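Local coordinates for uncharacterized hypothetical protein (Bacteroides uniformis, PDB 4EIU) that is of unknown function and belongs to the DUF3823 family, pairing an N-terminal domain of the transthyretin clan with a second region rich in beta strands, at residues 54-57 and 58-62; 193-196 and 197-200; 73-76 and 77-81; 148-152 and 153-157. All blocks are in the same frame, centred on the assembly; numbering follows the deposited sequence.

Contact 1 (54-57 and 58-62)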
loop_
_atom_site.group_PDB
_atom_site.type_symbol
_atom_site.label_atom_id
_atom_site.label_comp_id
_atom_site.label_asym_id
_atom_site.label_seq_id
_atom_site.Cartn_x
_atom_site.Cartn_y
_atom_site.Cartn_z
ATOM N N TYR A 54 1.876 -11.467 2.527
ATOM C CA TYR A 54 1.572 -10.037 2.636
ATOM C C TYR A 54 1.972 -9.439 3.993
ATOM O O TYR A 54 1.897 -10.110 5.054
ATOM C CB TYR A 54 0.099 -9.800 2.282
ATOM C CG TYR A 54 -0.149 -10.140 0.858
ATOM C CD1 TYR A 54 -0.461 -11.442 0.478
ATOM C CD2 TYR A 54 -0.020 -9.180 -0.141
ATOM C CE1 TYR A 54 -0.615 -11.771 -0.850
ATOM C CE2 TYR A 54 -0.178 -9.517 -1.476
ATOM C CZ TYR A 54 -0.481 -10.818 -1.819
ATOM O OH TYR A 54 -0.607 -11.139 -3.142
ATOM N N CYS A 55 2.473 -8.206 3.935
ATOM C CA CYS A 55 2.713 -7.380 5.112
ATOM C C CYS A 55 1.436 -7.194 5.956
ATOM O O CYS A 55 0.322 -7.151 5.446
ATOM C CB CYS A 55 3.214 -6.002 4.764
ATOM S SG CYS A 55 4.848 -5.992 3.995
HETATM N N MSE A 56 1.659 -7.022 7.236
HETATM C CA MSE A 56 0.660 -6.495 8.159
HETATM C C MSE A 56 0.443 -5.045 7.878
HETATM O O MSE A 56 1.246 -4.367 7.198
HETATM C CB MSE A 56 1.089 -6.766 9.623
HETATM C CG MSE A 56 1.157 -8.288 9.949
HETATM SE SE MSE A 56 1.757 -8.554 11.764
HETATM C CE MSE A 56 3.590 -8.381 11.287
HETATM N N MSE A 57 -0.623 -4.530 8.449
HETATM C CA MSE A 57 -1.060 -3.156 8.139
HETATM C C MSE A 57 -0.033 -2.106 8.456
HETATM O O MSE A 57 -0.110 -1.021 7.900
HETATM C CB MSE A 57 -2.358 -2.814 8.899
HETATM C CG MSE A 57 -2.268 -2.816 10.357
HETATM SE SE MSE A 57 -4.162 -2.782 11.045
HETATM C CE MSE A 57 -4.594 -1.003 10.483
ATOM N N ASP A 58 0.887 -2.426 9.370
ATOM C CA ASP A 58 1.944 -1.492 9.804
ATOM C C ASP A 58 3.191 -1.448 8.887
ATOM O O ASP A 58 4.150 -0.757 9.156
ATOM C CB ASP A 58 2.300 -1.770 11.278
ATOM C CG ASP A 58 3.107 -3.049 11.474
ATOM O OD1 ASP A 58 3.306 -3.851 10.546
ATOM O OD2 ASP A 58 3.516 -3.257 12.609
ATOM N N GLY A 59 3.141 -2.152 7.776
ATOM C CA GLY A 59 4.194 -2.164 6.797
ATOM C C GLY A 59 5.329 -3.101 7.175
ATOM O O GLY A 59 6.410 -3.015 6.590
ATOM N N THR A 60 5.097 -4.006 8.135
ATOM C CA THR A 60 6.102 -5.041 8.467
ATOM C C THR A 60 5.623 -6.418 7.982
ATOM O O THR A 60 4.431 -6.586 7.715
ATOM C CB THR A 60 6.418 -5.108 9.958
ATOM O OG1 THR A 60 5.265 -5.568 10.717
ATOM C CG2 THR A 60 6.915 -3.719 10.510
ATOM N N PHE A 61 6.531 -7.401 7.920
ATOM C CA PHE A 61 6.169 -8.768 7.549
ATOM C C PHE A 61 7.050 -9.725 8.286
ATOM O O PHE A 61 8.138 -9.365 8.723
ATOM C CB PHE A 61 6.258 -9.024 6.039
ATOM C CG PHE A 61 7.659 -8.928 5.432
ATOM C CD1 PHE A 61 8.505 -10.052 5.380
ATOM C CD2 PHE A 61 8.078 -7.772 4.809
ATOM C CE1 PHE A 61 9.791 -9.957 4.804
ATOM C CE2 PHE A 61 9.349 -7.674 4.222
ATOM C CZ PHE A 61 10.204 -8.774 4.211
ATOM N N GLN A 62 6.581 -10.946 8.437
ATOM C CA GLN A 62 7.413 -12.003 9.003
ATOM C C GLN A 62 6.928 -13.359 8.507
ATOM O O GLN A 62 5.724 -13.622 8.481
ATOM C CB GLN A 62 7.397 -11.945 10.516
ATOM C CG GLN A 62 8.146 -13.081 11.231
ATOM C CD GLN A 62 8.070 -12.960 12.719
ATOM O OE1 GLN A 62 8.897 -12.274 13.319
ATOM N NE2 GLN A 62 7.110 -13.661 13.348
#
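A chi1 of -66° sets Cys55 SG beside its own backbone N, and a chi1 of 65° places Phe61 CG between its backbone N and carbonyl carbon; together they bring the sulfur beside the ring. Cys55 SG lies 3.8 Å from Phe61 CD2, meeting the ring obliquely in a Cys sulfur-aromatic contact. Beside this pair the backbone closes: Met56 N donates to Thr60 O (2.8 Å), and Gly59 N reaches Met56 O at 3.0 Å. Gly59 has positive phi, a conformation that favours glycine. Asp58 OD1 takes two bonds from one residue: Thr60 N comes from above the carboxylate plane at 3.0 Å, while Thr60 OG1 donates on the syn side at 2.6 Å. This double grip probably limits the rotation of the carboxylate and directs the threonine hydroxyl. The selenomethionine Met56 bends at chi3 and slants across Thr60, its CE 3.3 Å from Thr60 OG1. Phe61 packs on Val36, and backbone bonds from Gly59 and Phe61 tie this part of the chain to Val16 and Gly14 of strand 10-18. The whole is a type I beta turn from Met56 to Gly59 with an Asx turn at Asp58, linking strand 53-54 of one sheet to strand 60-63 of another within the transthyretin-clan domain.

Contact 2 (193-196 and 197-200)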
loop_
_atom_site.group_PDB
_atom_site.type_symbol
_atom_site.label_atom_id
_atom_site.label_comp_id
_atom_site.label_asym_id
_atom_site.label_seq_id
_atom_site.Cartn_x
_atom_site.Cartn_y
_atom_site.Cartn_z
ATOM N N LYS A 193 -7.569 13.956 -14.473
ATOM C CA LYS A 193 -6.650 14.590 -13.509
ATOM C C LYS A 193 -7.283 15.579 -12.537
ATOM O O LYS A 193 -6.574 16.396 -11.974
ATOM C CB LYS A 193 -5.448 15.243 -14.224
ATOM C CG LYS A 193 -5.662 16.542 -14.973
ATOM C CD LYS A 193 -4.382 16.923 -15.726
ATOM C CE LYS A 193 -4.683 17.757 -16.976
ATOM N NZ LYS A 193 -5.141 19.152 -16.726
ATOM N N SER A 194 -8.581 15.458 -12.277
ATOM C CA SER A 194 -9.310 16.500 -11.512
ATOM C C SER A 194 -8.962 16.552 -10.012
ATOM O O SER A 194 -9.355 17.477 -9.326
ATOM C CB SER A 194 -10.818 16.310 -11.664
ATOM O OG SER A 194 -11.154 15.012 -11.197
ATOM N N PHE A 195 -8.250 15.562 -9.487
ATOM C CA PHE A 195 -7.723 15.657 -8.127
ATOM C C PHE A 195 -6.522 16.596 -7.935
ATOM O O PHE A 195 -6.234 16.970 -6.780
ATOM C CB PHE A 195 -7.291 14.279 -7.597
ATOM C CG PHE A 195 -7.155 14.253 -6.102
ATOM C CD1 PHE A 195 -8.280 14.109 -5.303
ATOM C CD2 PHE A 195 -5.918 14.431 -5.491
ATOM C CE1 PHE A 195 -8.180 14.131 -3.918
ATOM C CE2 PHE A 195 -5.804 14.433 -4.108
ATOM C CZ PHE A 195 -6.942 14.287 -3.325
ATOM N N GLU A 196 -5.807 16.957 -9.007
ATOM C CA GLU A 196 -4.565 17.751 -8.881
ATOM C C GLU A 196 -4.713 18.971 -7.987
ATOM O O GLU A 196 -3.874 19.223 -7.127
ATOM C CB GLU A 196 -4.035 18.208 -10.251
ATOM C CG GLU A 196 -3.352 17.139 -11.074
ATOM C CD GLU A 196 -2.169 16.479 -10.358
ATOM O OE1 GLU A 196 -1.187 17.174 -10.004
ATOM O OE2 GLU A 196 -2.228 15.252 -10.137
ATOM N N GLY A 197 -5.778 19.740 -8.187
ATOM C CA GLY A 197 -6.036 20.901 -7.339
ATOM C C GLY A 197 -6.332 20.598 -5.875
ATOM O O GLY A 197 -6.337 21.504 -5.058
ATOM N N LEU A 198 -6.584 19.331 -5.528
ATOM C CA LEU A 198 -6.884 18.942 -4.143
ATOM C C LEU A 198 -5.683 18.345 -3.402
ATOM O O LEU A 198 -5.769 18.086 -2.198
ATOM C CB LEU A 198 -8.072 17.961 -4.100
ATOM C CG LEU A 198 -9.428 18.451 -4.611
ATOM C CD1 LEU A 198 -10.440 17.323 -4.742
ATOM C CD2 LEU A 198 -9.990 19.552 -3.720
ATOM N N LEU A 199 -4.568 18.113 -4.104
ATOM C CA LEU A 199 -3.357 17.637 -3.448
ATOM C C LEU A 199 -2.942 18.601 -2.363
ATOM O O LEU A 199 -2.874 19.789 -2.592
ATOM C CB LEU A 199 -2.205 17.423 -4.445
ATOM C CG LEU A 199 -2.325 16.185 -5.325
ATOM C CD1 LEU A 199 -1.382 16.340 -6.518
ATOM C CD2 LEU A 199 -2.039 14.872 -4.589
ATOM N N GLY A 200 -2.718 18.090 -1.156
ATOM C CA GLY A 200 -2.280 18.919 -0.051
ATOM C C GLY A 200 -3.377 19.747 0.602
ATOM O O GLY A 200 -3.077 20.467 1.526
#
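Phe195 and Leu198 meet where a type I beta turn (Lys193 to Glu196) runs into a short 3-10 segment, in the loop joining strands 186-189 and 202-206. The phenylalanine leaves its CB with CG opposite the backbone N (chi1 -162°), which turns the ring beside the carbonyl, toward the residues that follow. Farther out, CD1 lies near Leu198 CD1, and Phe195 CE1 is 3.8 Å from Leu198 CB. That CB sits over the centre of the ring, 12° off the normal, in a CH-pi contact. On the other side of the ring's outline, CD2 faces Leu199 CG and Phe195 CE2 touches Leu199 CD2 at 3.8 Å, a methyl lying at the edge and in the ring plane. CZ, the tip, ends close to Leu198 CB. One leucine therefore covers a face and the next borders an edge, each crossing the ring at about a right angle. Tyr190 adds an edge-to-face ring contact, and Val136, Val162 and Ile165 bury the phenylalanine against strands 129-138 and 162-170. The backbone turn is tied by Leu198 N to Phe195 O at 2.7 Å and by a longer bond from Leu199 N to Glu196 O (3.3 Å). Glu196 runs side by side with Leu199, bent at chi2; Glu196 OE2 forms a salt bridge with Arg138, while Glu196 OE1 lies 3.6 Å from Leu199 CD1.

Contact 3 (73-76 and 77-81)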
loop_
_atom_site.group_PDB
_atom_site.type_symbol
_atom_site.label_atom_id
_atom_site.label_comp_id
_atom_site.label_asym_id
_atom_site.label_seq_id
_atom_site.Cartn_x
_atom_site.Cartn_y
_atom_site.Cartn_z
ATOM N N VAL A 73 14.590 -11.545 -2.199
ATOM C CA VAL A 73 13.440 -11.046 -1.498
ATOM C C VAL A 73 12.940 -9.855 -2.304
ATOM O O VAL A 73 13.622 -8.849 -2.426
ATOM C CB VAL A 73 13.780 -10.646 -0.036
ATOM C CG1 VAL A 73 12.518 -10.150 0.698
ATOM C CG2 VAL A 73 14.443 -11.848 0.711
ATOM N N ARG A 74 11.768 -10.002 -2.883
ATOM C CA ARG A 74 11.145 -8.999 -3.722
ATOM C C ARG A 74 9.837 -8.527 -3.096
ATOM O O ARG A 74 9.026 -9.362 -2.725
ATOM C CB ARG A 74 10.827 -9.643 -5.084
ATOM C CG ARG A 74 10.004 -8.723 -5.970
ATOM C CD ARG A 74 9.688 -9.321 -7.336
ATOM N NE ARG A 74 8.701 -8.437 -7.967
ATOM C CZ ARG A 74 8.534 -8.289 -9.277
ATOM N NH1 ARG A 74 9.300 -8.955 -10.163
ATOM N NH2 ARG A 74 7.611 -7.451 -9.703
ATOM N N ILE A 75 9.588 -7.209 -3.029
ATOM C CA ILE A 75 8.308 -6.702 -2.574
ATOM C C ILE A 75 7.659 -5.842 -3.686
ATOM O O ILE A 75 8.364 -5.273 -4.515
ATOM C CB ILE A 75 8.410 -5.935 -1.243
ATOM C CG1 ILE A 75 9.242 -4.629 -1.385
ATOM C CG2 ILE A 75 8.994 -6.899 -0.145
ATOM C CD1 ILE A 75 9.198 -3.642 -0.196
ATOM N N ASP A 76 6.341 -5.863 -3.744
ATOM C CA ASP A 76 5.542 -5.021 -4.644
ATOM C C ASP A 76 4.404 -4.401 -3.814
ATOM O O ASP A 76 3.882 -5.033 -2.864
ATOM C CB ASP A 76 4.936 -5.904 -5.725
ATOM C CG ASP A 76 5.972 -6.461 -6.684
ATOM O OD1 ASP A 76 6.252 -5.837 -7.725
ATOM O OD2 ASP A 76 6.472 -7.569 -6.434
ATOM N N GLY A 77 3.988 -3.191 -4.165
ATOM C CA GLY A 77 3.045 -2.502 -3.335
ATOM C C GLY A 77 2.652 -1.183 -3.940
ATOM O O GLY A 77 2.871 -1.003 -5.140
ATOM N N PRO A 78 2.092 -0.271 -3.112
ATOM C CA PRO A 78 1.707 1.100 -3.526
ATOM C C PRO A 78 2.923 2.038 -3.513
ATOM O O PRO A 78 2.966 3.018 -2.796
ATOM C CB PRO A 78 0.653 1.475 -2.479
ATOM C CG PRO A 78 1.177 0.826 -1.225
ATOM C CD PRO A 78 1.692 -0.514 -1.713
ATOM N N PHE A 79 3.885 1.670 -4.341
ATOM C CA PHE A 79 5.170 2.330 -4.457
ATOM C C PHE A 79 5.823 1.996 -5.804
ATOM O O PHE A 79 5.518 0.989 -6.450
ATOM C CB PHE A 79 6.091 2.035 -3.255
ATOM C CG PHE A 79 6.256 0.564 -2.928
ATOM C CD1 PHE A 79 7.092 -0.236 -3.671
ATOM C CD2 PHE A 79 5.586 0.010 -1.822
ATOM C CE1 PHE A 79 7.287 -1.578 -3.305
ATOM C CE2 PHE A 79 5.747 -1.336 -1.471
ATOM C CZ PHE A 79 6.589 -2.114 -2.226
ATOM N N ILE A 80 6.763 2.851 -6.204
ATOM C CA ILE A 80 7.444 2.701 -7.472
ATOM C C ILE A 80 8.009 1.299 -7.543
ATOM O O ILE A 80 8.672 0.851 -6.594
ATOM C CB ILE A 80 8.587 3.729 -7.649
ATOM C CG1 ILE A 80 7.980 5.130 -7.845
ATOM C CG2 ILE A 80 9.438 3.379 -8.885
ATOM C CD1 ILE A 80 9.010 6.229 -8.099
ATOM N N PRO A 81 7.718 0.586 -8.625
ATOM C CA PRO A 81 8.311 -0.778 -8.700
ATOM C C PRO A 81 9.820 -0.805 -8.542
ATOM O O PRO A 81 10.536 0.019 -9.173
ATOM C CB PRO A 81 7.928 -1.245 -10.092
ATOM C CG PRO A 81 6.683 -0.465 -10.412
ATOM C CD PRO A 81 6.859 0.877 -9.776
#
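The ring of Phe79 folds back over the backbone where strand 69-76 ends, so that the peptide itself is a packing partner: Gly77 N lies 3.4 Å above one ring face, offset toward the rim, and CZ of the ring comes within 3.5 Å of Asp76 C. With chi1 at 52° the ring is directed back toward the strand, and the glycine backbone beneath it presents no side chain to obstruct this return. The tip also touches Ile75, whose CD1 stands 3.6 Å from Phe79 CZ and approaches obliquely; the two side chains cross at about a right angle. Ile75 gets there with CG1 between its backbone N and carbonyl carbon (chi1 66°). The chain reverses through an inverse gamma turn centred on Pro78, and the bond from Phe79 N to Gly77 O is weak. Along the strand, Arg74 grips Asp76 side-on: NE donates to OD2 at 2.8 Å, NH2 to OD1 at 2.9 Å, and both oxygens use their syn lone pairs. The second bond is nearly straight and in the guanidinium plane, the first somewhat tilted from it; the two together should hold both flat groups. Asp76 OD2 also pairs with Arg35, so that two arginines would be expected to favour its charged form. Ile75 and Phe79 face Val111 of strand 104-111, Ile75 also touches Val16 of strand 10-18, and strand 69-76 itself runs antiparallel between strands 35-40 and 91-101.

Contact 4 (148-152 and 153-157)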
loop_
_atom_site.group_PDB
_atom_site.type_symbol
_atom_site.label_atom_id
_atom_site.label_comp_id
_atom_site.label_asym_id
_atom_site.label_seq_id
_atom_site.Cartn_x
_atom_site.Cartn_y
_atom_site.Cartn_z
ATOM N N LYS A 148 11.795 7.111 -13.309
ATOM C CA LYS A 148 11.988 5.684 -13.095
ATOM C C LYS A 148 11.023 4.818 -13.947
ATOM O O LYS A 148 11.357 3.707 -14.327
ATOM C CB LYS A 148 11.887 5.338 -11.611
ATOM C CG LYS A 148 13.021 6.008 -10.805
ATOM C CD LYS A 148 13.095 5.532 -9.372
ATOM C CE LYS A 148 14.387 6.032 -8.671
ATOM N NZ LYS A 148 14.450 5.524 -7.270
ATOM N N ILE A 149 9.836 5.331 -14.241
ATOM C CA ILE A 149 8.800 4.530 -14.927
ATOM C C ILE A 149 8.732 4.735 -16.446
ATOM O O ILE A 149 8.537 3.762 -17.174
ATOM C CB ILE A 149 7.439 4.724 -14.203
ATOM C CG1 ILE A 149 7.545 3.997 -12.837
ATOM C CG2 ILE A 149 6.263 4.147 -15.006
ATOM C CD1 ILE A 149 6.505 4.426 -11.826
ATOM N N GLN A 150 8.879 5.985 -16.919
ATOM C CA GLN A 150 8.893 6.254 -18.387
ATOM C C GLN A 150 9.823 5.310 -19.168
ATOM O O GLN A 150 9.387 4.791 -20.206
ATOM C CB GLN A 150 9.147 7.716 -18.696
ATOM C CG GLN A 150 9.008 8.180 -20.154
ATOM C CD GLN A 150 9.072 9.713 -20.302
ATOM O OE1 GLN A 150 9.638 10.401 -19.442
ATOM N NE2 GLN A 150 8.512 10.259 -21.405
ATOM N N PRO A 151 11.037 4.980 -18.625
ATOM C CA PRO A 151 11.931 4.096 -19.443
ATOM C C PRO A 151 11.406 2.697 -19.668
ATOM O O PRO A 151 11.880 2.002 -20.548
ATOM C CB PRO A 151 13.257 4.069 -18.639
ATOM C CG PRO A 151 13.267 5.383 -17.903
ATOM C CD PRO A 151 11.798 5.634 -17.526
HETATM N N MSE A 152 10.372 2.289 -18.942
HETATM C CA MSE A 152 9.858 0.975 -19.155
HETATM C C MSE A 152 9.035 0.892 -20.453
HETATM O O MSE A 152 8.762 -0.216 -20.943
HETATM C CB MSE A 152 9.070 0.476 -17.968
HETATM C CG MSE A 152 9.896 0.160 -16.765
HETATM SE SE MSE A 152 8.802 -0.727 -15.468
HETATM C CE MSE A 152 8.369 0.708 -14.481
ATOM N N GLY A 153 8.642 2.037 -21.009
ATOM C CA GLY A 153 7.847 2.036 -22.233
ATOM C C GLY A 153 6.344 2.085 -21.915
ATOM O O GLY A 153 5.928 1.912 -20.796
ATOM N N ASN A 154 5.553 2.303 -22.941
ATOM C CA ASN A 154 4.130 2.501 -22.802
ATOM C C ASN A 154 3.824 3.556 -21.695
ATOM O O ASN A 154 2.942 3.402 -20.893
ATOM C CB ASN A 154 3.456 1.168 -22.554
ATOM C CG ASN A 154 1.941 1.257 -22.659
ATOM O OD1 ASN A 154 1.251 0.616 -21.885
ATOM N ND2 ASN A 154 1.439 2.106 -23.517
ATOM N N TRP A 155 4.636 4.601 -21.644
ATOM C CA TRP A 155 4.423 5.691 -20.700
ATOM C C TRP A 155 3.136 6.418 -21.002
ATOM O O TRP A 155 2.787 6.660 -22.202
ATOM C CB TRP A 155 5.622 6.662 -20.696
ATOM C CG TRP A 155 5.334 7.879 -19.871
ATOM C CD1 TRP A 155 5.026 9.114 -20.338
ATOM C CD2 TRP A 155 5.150 7.961 -18.427
ATOM N NE1 TRP A 155 4.715 9.971 -19.316
ATOM C CE2 TRP A 155 4.793 9.344 -18.142
ATOM C CE3 TRP A 155 5.305 7.081 -17.374
ATOM C CZ2 TRP A 155 4.560 9.792 -16.857
ATOM C CZ3 TRP A 155 5.094 7.556 -16.071
ATOM C CH2 TRP A 155 4.737 8.876 -15.826
ATOM N N LYS A 156 2.440 6.816 -19.958
ATOM C CA LYS A 156 1.284 7.757 -20.089
ATOM C C LYS A 156 1.268 8.727 -18.898
ATOM O O LYS A 156 1.368 8.275 -17.735
ATOM C CB LYS A 156 -0.048 6.962 -20.079
ATOM C CG LYS A 156 -0.145 5.829 -21.116
ATOM C CD LYS A 156 -1.528 5.157 -21.073
ATOM C CE LYS A 156 -1.626 4.027 -22.084
ATOM N NZ LYS A 156 -2.981 3.406 -22.099
ATOM N N ASP A 157 1.093 10.027 -19.146
ATOM C CA ASP A 157 1.026 11.008 -18.071
ATOM C C ASP A 157 -0.111 10.626 -17.126
ATOM O O ASP A 157 -0.016 10.804 -15.928
ATOM C CB ASP A 157 0.755 12.397 -18.575
ATOM C CG ASP A 157 1.918 13.022 -19.303
ATOM O OD1 ASP A 157 3.063 12.521 -19.226
ATOM O OD2 ASP A 157 1.667 13.984 -19.994
HETATM O O HOH W 1 6.005 3.374 -18.328
#
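Trp155 lays its indole against Gln150, whose aliphatic part covers one face of the ring: Gln150 CB stands 3.8 Å above the plane, toward the rim, and Gln150 CG comes 3.7 Å from Trp155 CG in an off-centre CH-pi contact. The glutamine points CG opposite its backbone N (chi1 -172°) and continues extended, which carries its amide across the pyrrole side until Gln150 NE2 lies 3.8 Å from Trp155 CD1; amide and ring planes are inclined by 39°. Ile149 borders the indole differently, with its CG2 in the ring plane at the edge and 3.8 Å from Trp155 CZ3. These contacts fold the loop back on the C-terminal end of helix 142-149, which passes into a 3-10 turn at 150-152. Gly153 N closes that turn onto Gln150 O at 3.0 Å, and its positive phi with an extended psi calls for glycine, since a CB would press on Met152 O. A water bridges the reversal, donating to Ile149 O and to Gly153 O, and lies in plane at the indole edge. The indole also rests on Phe145 and Arg146, earlier in the helix. The opposite ring face meets Asp157 N, and the indole N-H is satisfied by the same residue: Trp155 NE1 donates at 3.0 Å to Asp157 OD1, meeting it on the anti side, and this oxygen lies 18° out of the indole plane.

How the contacts relate
Along the chain the order is contact 1, contact 3, contact 4 and contact 2. Contacts 1 and 3 both belong to the N-terminal DUF3823 domain, their centres 13 Å apart, and flank the same strands: 10-18 and 35-40 have side-chain contacts with each. Contact 3 touches contact 4, as Pro81 CD packs on Ile149 CD1 at 4.1 Å, so the loop after strand 69-76 lies against the end of helix 142-149, with 17 Å between the two centres. Contact 2 stands apart near strands 129-138 and 162-170, its centre about 29 Å from that of contact 1 and on the other side of the chain's centre. Contact 4 thus borders the N-terminal domain, whereas contact 2 lies in the later strand-rich part.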